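Local coordinates for protein uncharacterized ACR, COG1565 superfamily (Burkholderia thailandensis, PDB 4F3N) that is of unknown function but has the fold of S-adenosylmethionine-dependent methyltransferases and may methylate protein arginine symmetrically, at residues A[110-114]-A[213-217]; A[294-300]-A[406-412]. All blocks are in the same frame, centred on the assembly; numbering follows the deposited sequence.

Contact 1: residues A[110-114]-A[213-217]. With EDO (1,2-ethanediol), chain D.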
loop_
_atom_site.group_PDB
_atom_site.type_symbol
_atom_site.label_atom_id
_atom_site.label_comp_id
_atom_site.label_asym_id
_atom_site.label_seq_id
_atom_site.Cartn_x
_atom_site.Cartn_y
_atom_site.Cartn_z
ATOM N N ASP A 110 9.964 -7.915 3.035
ATOM C CA ASP A 110 9.313 -6.793 3.702
ATOM C C ASP A 110 8.651 -5.875 2.670
ATOM O O ASP A 110 8.912 -4.655 2.619
ATOM C CB ASP A 110 10.308 -6.026 4.575
ATOM N N PHE A 111 7.815 -6.481 1.825
ATOM C CA PHE A 111 6.929 -5.735 0.922
ATOM C C PHE A 111 5.479 -5.761 1.434
ATOM O O PHE A 111 4.681 -4.884 1.087
ATOM C CB PHE A 111 6.988 -6.300 -0.510
ATOM C CG PHE A 111 8.388 -6.393 -1.081
ATOM C CD1 PHE A 111 9.051 -5.256 -1.510
ATOM C CD2 PHE A 111 9.032 -7.636 -1.207
ATOM C CE1 PHE A 111 10.346 -5.334 -2.035
ATOM C CE2 PHE A 111 10.320 -7.718 -1.727
ATOM C CZ PHE A 111 10.971 -6.563 -2.147
ATOM N N VAL A 112 5.137 -6.766 2.243
ATOM C CA VAL A 112 3.817 -6.821 2.947
ATOM C C VAL A 112 4.010 -7.154 4.421
ATOM O O VAL A 112 5.079 -7.658 4.835
ATOM C CB VAL A 112 2.830 -7.857 2.327
ATOM C CG1 VAL A 112 2.547 -7.531 0.849
ATOM C CG2 VAL A 112 3.361 -9.295 2.473
ATOM N N THR A 113 2.977 -6.877 5.217
ATOM C CA THR A 113 3.088 -6.982 6.701
ATOM C C THR A 113 3.256 -8.447 7.177
ATOM O O THR A 113 4.045 -8.739 8.101
ATOM C CB THR A 113 1.896 -6.293 7.403
ATOM O OG1 THR A 113 1.933 -4.901 7.103
ATOM C CG2 THR A 113 1.973 -6.425 8.930
ATOM N N ALA A 114 2.537 -9.346 6.522
ATOM C CA ALA A 114 2.351 -10.729 7.015
ATOM C C ALA A 114 2.319 -11.645 5.795
ATOM O O ALA A 114 1.262 -12.073 5.364
ATOM C CB ALA A 114 1.033 -10.858 7.798
ATOM N N GLY A 213 -4.120 -3.804 -5.500
ATOM C CA GLY A 213 -3.005 -3.055 -4.918
ATOM C C GLY A 213 -2.975 -3.362 -3.431
ATOM O O GLY A 213 -3.709 -2.752 -2.665
ATOM N N ASN A 214 -2.143 -4.325 -3.035
ATOM C CA ASN A 214 -2.057 -4.780 -1.676
ATOM C C ASN A 214 -0.855 -4.184 -0.955
ATOM O O ASN A 214 0.270 -4.489 -1.325
ATOM C CB ASN A 214 -1.888 -6.279 -1.761
ATOM C CG ASN A 214 -1.824 -6.923 -0.440
ATOM O OD1 ASN A 214 -2.552 -6.565 0.496
ATOM N ND2 ASN A 214 -0.960 -7.989 -0.365
ATOM N N GLU A 215 -1.090 -3.342 0.048
ATOM C CA GLU A 215 -0.018 -2.617 0.706
ATOM C C GLU A 215 0.933 -1.892 -0.248
ATOM O O GLU A 215 2.167 -1.926 -0.056
ATOM C CB GLU A 215 0.728 -3.591 1.635
ATOM C CG GLU A 215 -0.083 -3.850 2.876
ATOM C CD GLU A 215 0.681 -4.657 3.909
ATOM O OE1 GLU A 215 1.615 -4.110 4.456
ATOM O OE2 GLU A 215 0.365 -5.837 4.059
ATOM N N VAL A 216 0.377 -1.234 -1.266
ATOM C CA VAL A 216 1.180 -0.410 -2.141
ATOM C C VAL A 216 0.967 1.077 -1.914
ATOM O O VAL A 216 1.934 1.848 -2.070
ATOM C CB VAL A 216 1.012 -0.773 -3.644
ATOM C CG1 VAL A 216 1.450 -2.224 -3.878
ATOM C CG2 VAL A 216 -0.397 -0.608 -4.126
ATOM N N LEU A 217 -0.229 1.493 -1.507
ATOM C CA LEU A 217 -0.487 2.913 -1.261
ATOM C C LEU A 217 0.340 3.454 -0.104
ATOM O O LEU A 217 0.853 4.628 -0.174
ATOM C CB LEU A 217 -1.964 3.171 -1.027
ATOM C CG LEU A 217 -2.927 2.884 -2.200
ATOM C CD1 LEU A 217 -4.358 3.134 -1.736
ATOM C CD2 LEU A 217 -2.620 3.660 -3.500
HETATM C C1 EDO D . -1.751 -11.274 3.669
HETATM O O1 EDO D . -1.889 -10.271 4.640
HETATM C C2 EDO D . -1.908 -10.620 2.315
HETATM O O2 EDO D . -0.777 -9.799 1.986
HETATM O O HOH W 1 3.433 -4.371 -1.395
HETATM O O HOH W 2 0.225 -8.635 4.884
#

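Contact 2: residues A[294-300]-A[406-412]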
loop_
_atom_site.group_PDB
_atom_site.type_symbol
_atom_site.label_atom_id
_atom_site.label_comp_id
_atom_site.label_asym_id
_atom_site.label_seq_id
_atom_site.Cartn_x
_atom_site.Cartn_y
_atom_site.Cartn_z
ATOM N N ALA A 294 -11.104 -2.258 -9.088
ATOM C CA ALA A 294 -9.764 -2.041 -8.524
ATOM C C ALA A 294 -9.943 -2.124 -7.028
ATOM O O ALA A 294 -10.788 -1.396 -6.472
ATOM C CB ALA A 294 -9.130 -0.709 -8.942
ATOM N N PHE A 295 -9.213 -3.040 -6.395
ATOM C CA PHE A 295 -9.215 -3.232 -4.946
ATOM C C PHE A 295 -7.891 -2.745 -4.379
ATOM O O PHE A 295 -6.846 -3.165 -4.873
ATOM C CB PHE A 295 -9.315 -4.704 -4.588
ATOM C CG PHE A 295 -10.622 -5.382 -5.023
ATOM C CD1 PHE A 295 -11.688 -5.512 -4.121
ATOM C CD2 PHE A 295 -10.750 -5.878 -6.285
ATOM C CE1 PHE A 295 -12.868 -6.160 -4.476
ATOM C CE2 PHE A 295 -11.914 -6.518 -6.660
ATOM C CZ PHE A 295 -12.961 -6.662 -5.751
ATOM N N PHE A 296 -7.948 -1.872 -3.373
ATOM C CA PHE A 296 -6.782 -1.473 -2.588
ATOM C C PHE A 296 -6.934 -1.911 -1.158
ATOM O O PHE A 296 -7.966 -1.651 -0.555
ATOM C CB PHE A 296 -6.567 0.037 -2.678
ATOM C CG PHE A 296 -6.327 0.509 -4.084
ATOM C CD1 PHE A 296 -5.093 0.329 -4.706
ATOM C CD2 PHE A 296 -7.345 1.099 -4.801
ATOM C CE1 PHE A 296 -4.874 0.790 -6.014
ATOM C CE2 PHE A 296 -7.145 1.497 -6.121
ATOM C CZ PHE A 296 -5.916 1.354 -6.710
ATOM N N ILE A 297 -5.953 -2.650 -0.651
ATOM C CA ILE A 297 -5.939 -3.169 0.691
ATOM C C ILE A 297 -4.801 -2.484 1.419
ATOM O O ILE A 297 -3.654 -2.511 0.933
ATOM C CB ILE A 297 -5.660 -4.692 0.707
ATOM C CG1 ILE A 297 -6.707 -5.399 -0.199
ATOM C CG2 ILE A 297 -5.732 -5.245 2.154
ATOM C CD1 ILE A 297 -6.095 -6.073 -1.407
ATOM N N ASP A 298 -5.097 -1.853 2.542
ATOM C CA ASP A 298 -4.042 -1.151 3.271
ATOM C C ASP A 298 -4.515 -0.700 4.625
ATOM O O ASP A 298 -5.718 -0.617 4.912
ATOM C CB ASP A 298 -3.549 0.052 2.453
ATOM C CG ASP A 298 -2.056 0.162 2.356
ATOM O OD1 ASP A 298 -1.339 -0.112 3.370
ATOM O OD2 ASP A 298 -1.572 0.525 1.254
ATOM N N TYR A 299 -3.540 -0.386 5.460
ATOM C CA TYR A 299 -3.824 0.198 6.764
ATOM C C TYR A 299 -4.031 1.701 6.684
ATOM O O TYR A 299 -3.336 2.437 5.955
ATOM C CB TYR A 299 -2.732 -0.184 7.749
ATOM C CG TYR A 299 -1.294 -0.053 7.241
ATOM C CD1 TYR A 299 -0.631 -1.140 6.634
ATOM C CD2 TYR A 299 -0.599 1.134 7.370
ATOM C CE1 TYR A 299 0.685 -1.041 6.211
ATOM C CE2 TYR A 299 0.731 1.248 6.912
ATOM C CZ TYR A 299 1.356 0.157 6.348
ATOM O OH TYR A 299 2.655 0.257 5.896
ATOM N N GLY A 300 -5.046 2.154 7.374
ATOM C CA GLY A 300 -5.412 3.564 7.379
ATOM C C GLY A 300 -6.844 3.834 7.778
ATOM O O GLY A 300 -7.486 2.969 8.386
ATOM N N LEU A 406 -7.581 -2.310 11.608
ATOM C CA LEU A 406 -6.629 -1.349 11.108
ATOM C C LEU A 406 -6.543 -1.405 9.576
ATOM O O LEU A 406 -6.499 -0.356 8.928
ATOM C CB LEU A 406 -5.241 -1.642 11.681
ATOM C CG LEU A 406 -4.190 -0.715 11.142
ATOM C CD1 LEU A 406 -4.438 0.768 11.419
ATOM C CD2 LEU A 406 -2.884 -1.252 11.711
ATOM N N PHE A 407 -6.502 -2.611 9.016
ATOM C CA PHE A 407 -6.482 -2.774 7.567
ATOM C C PHE A 407 -7.892 -2.579 7.006
ATOM O O PHE A 407 -8.862 -2.982 7.656
ATOM C CB PHE A 407 -5.963 -4.140 7.203
ATOM C CG PHE A 407 -4.439 -4.244 7.253
ATOM C CD1 PHE A 407 -3.755 -4.106 8.473
ATOM C CD2 PHE A 407 -3.694 -4.473 6.089
ATOM C CE1 PHE A 407 -2.394 -4.212 8.521
ATOM C CE2 PHE A 407 -2.313 -4.551 6.146
ATOM C CZ PHE A 407 -1.664 -4.393 7.359
ATOM N N LYS A 408 -7.976 -1.908 5.851
ATOM C CA LYS A 408 -9.221 -1.581 5.179
ATOM C C LYS A 408 -9.128 -2.075 3.756
ATOM O O LYS A 408 -8.033 -2.294 3.223
ATOM C CB LYS A 408 -9.500 -0.067 5.138
ATOM C CG LYS A 408 -9.325 0.663 6.470
ATOM C CD LYS A 408 -10.349 0.188 7.519
ATOM C CE LYS A 408 -10.368 1.106 8.757
ATOM N NZ LYS A 408 -9.112 1.016 9.574
ATOM N N VAL A 409 -10.295 -2.307 3.156
ATOM C CA VAL A 409 -10.374 -2.540 1.725
ATOM C C VAL A 409 -11.273 -1.482 1.113
ATOM O O VAL A 409 -12.415 -1.311 1.565
ATOM C CB VAL A 409 -10.959 -3.919 1.412
ATOM C CG1 VAL A 409 -10.926 -4.148 -0.076
ATOM C CG2 VAL A 409 -10.152 -5.047 2.148
ATOM N N ILE A 410 -10.762 -0.813 0.076
ATOM C CA ILE A 410 -11.565 0.094 -0.757
ATOM C C ILE A 410 -11.541 -0.437 -2.202
ATOM O O ILE A 410 -10.539 -0.977 -2.648
ATOM C CB ILE A 410 -11.080 1.567 -0.651
ATOM C CG1 ILE A 410 -12.123 2.531 -1.213
ATOM C CG2 ILE A 410 -9.715 1.787 -1.348
ATOM C CD1 ILE A 410 -11.928 3.962 -0.667
ATOM N N ALA A 411 -12.667 -0.347 -2.902
ATOM C CA ALA A 411 -12.736 -0.804 -4.263
ATOM C C ALA A 411 -13.516 0.175 -5.128
ATOM O O ALA A 411 -14.474 0.787 -4.663
ATOM C CB ALA A 411 -13.382 -2.181 -4.336
ATOM N N PHE A 412 -13.079 0.302 -6.366
ATOM C CA PHE A 412 -13.701 1.114 -7.398
ATOM C C PHE A 412 -14.084 0.223 -8.578
ATOM O O PHE A 412 -13.500 -0.854 -8.807
ATOM C CB PHE A 412 -12.715 2.197 -7.860
ATOM C CG PHE A 412 -12.235 3.095 -6.763
ATOM C CD1 PHE A 412 -13.032 4.129 -6.328
ATOM C CD2 PHE A 412 -11.010 2.872 -6.125
ATOM C CE1 PHE A 412 -12.606 4.954 -5.295
ATOM C CE2 PHE A 412 -10.587 3.696 -5.103
ATOM C CZ PHE A 412 -11.371 4.753 -4.718
#

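Contact 1: residues A[110-114]-A[213-217]
Glu-215 reaches across to Thr-113 and grips it with both carboxylate oxygens. The backbone N of Thr-113 donates to Glu-215 OE2 at 3.0 Å in a nearly straight bond (174°), which arrives on the syn side close to the carboxylate plane. Thr-113 OG1 donates to Glu-215 OE1 at 2.8 Å, from above that plane. Here the threonine hydroxyl sits beside its own backbone N (chi1 -64°), which turns both donors to the same carboxylate.

Water and a bound 1,2-ethanediol extend the polar network. One water takes the N-H of Ala-114 and donates to Glu-215 OE2 at 2.9 Å. It also lies 2.7 Å from O1 of the diol. A second water lies between the carbonyls Phe-111 O and Glu-215 O. Asn-214 ND2 donates to O2 of the diol at 3.0 Å.

Van der Waals contact comes from Val-112, whose methyl CG1 lies 3.7 Å from the amide nitrogen Asn-214 ND2 and whose CB lies by Glu-215 OE2. The Val-112 and Asn-214 side chains cross at about a right angle. Phe-407 touches both Thr-113 and Glu-215.

Thr-113 and Asn-214 both bind S-adenosyl-L-homocysteine in another structure of this protein. Asn-214 ends a strand of the methyltransferase sheet. The two bonds from Glu-215 probably hold Thr-113 in position, consistent with a second-shell role beside that site, while the diol occupies a polar spot beside Asn-214.

Contact 2: residues A[294-300]-A[406-412]
Strands 294-298 and 407-412 run antiparallel, with axes 4.7 Å apart at closest approach and N-to-C directions at 163°, and backbone bonds link Ala-294 with Phe-412, Phe-296 with Ile-410 and Asp-298 with Lys-408.

Tyr-299 and Phe-407 form an offset edge-to-face pair, with planes at 67° and Tyr-299 CD1 3.5 Å from Phe-407 CZ. Tyr-299 CB sits over the face of the Phe-407 ring in a CH-pi contact. On the same side of the sheet, Ile-297 lies alongside Val-409, and Phe-295 CD1 meets Ala-411 CB at 3.7 Å.

The other side carries Phe-296, Ile-410 and Phe-412. Phe-296 CE2 and Phe-412 CD2 meet edge to edge at 4.1 Å. Lys-408 is bent at chi2 (-65°) and chi4, which curls its NZ back to Gly-300 O at 2.8 Å, nearly end-on. NZ also bonds Glu-405 O, and reaches Leu-406 O from above its carbonyl plane. Leu-406 O also accepts the N-H of Gly-300, from the face opposite NZ.

Helix 363-369 packs on the Phe-295 side and helix 343-352 on the Ile-410 side. This is the antiparallel last-strand pairing of a class I methyltransferase sheet. Three backbone carbonyls hold the buried ammonium, tying the chain just past the corner at Tyr-299 to the residues leading into strand 407-412.

From the N terminus, the chain first passes 110-114, in the loop before helix 118-136. Contact 1 then closes a loop of 98 residues, through the first strands of the large sheet to the end of strand 210-214. Contact 2 opens later, at 294-300, and closes a second loop of 105 residues when strand 407-414 comes in. The two loops follow in series and neither crosses the other. They meet in the sheet, where strands 210-214 and 293-298 are parallel neighbours. Glu-215 N lies 2.8 Å from Ile-297 O, a probable hydrogen bond. Together they join the cofactor-site loop, the middle of the sheet and its C-terminal strand.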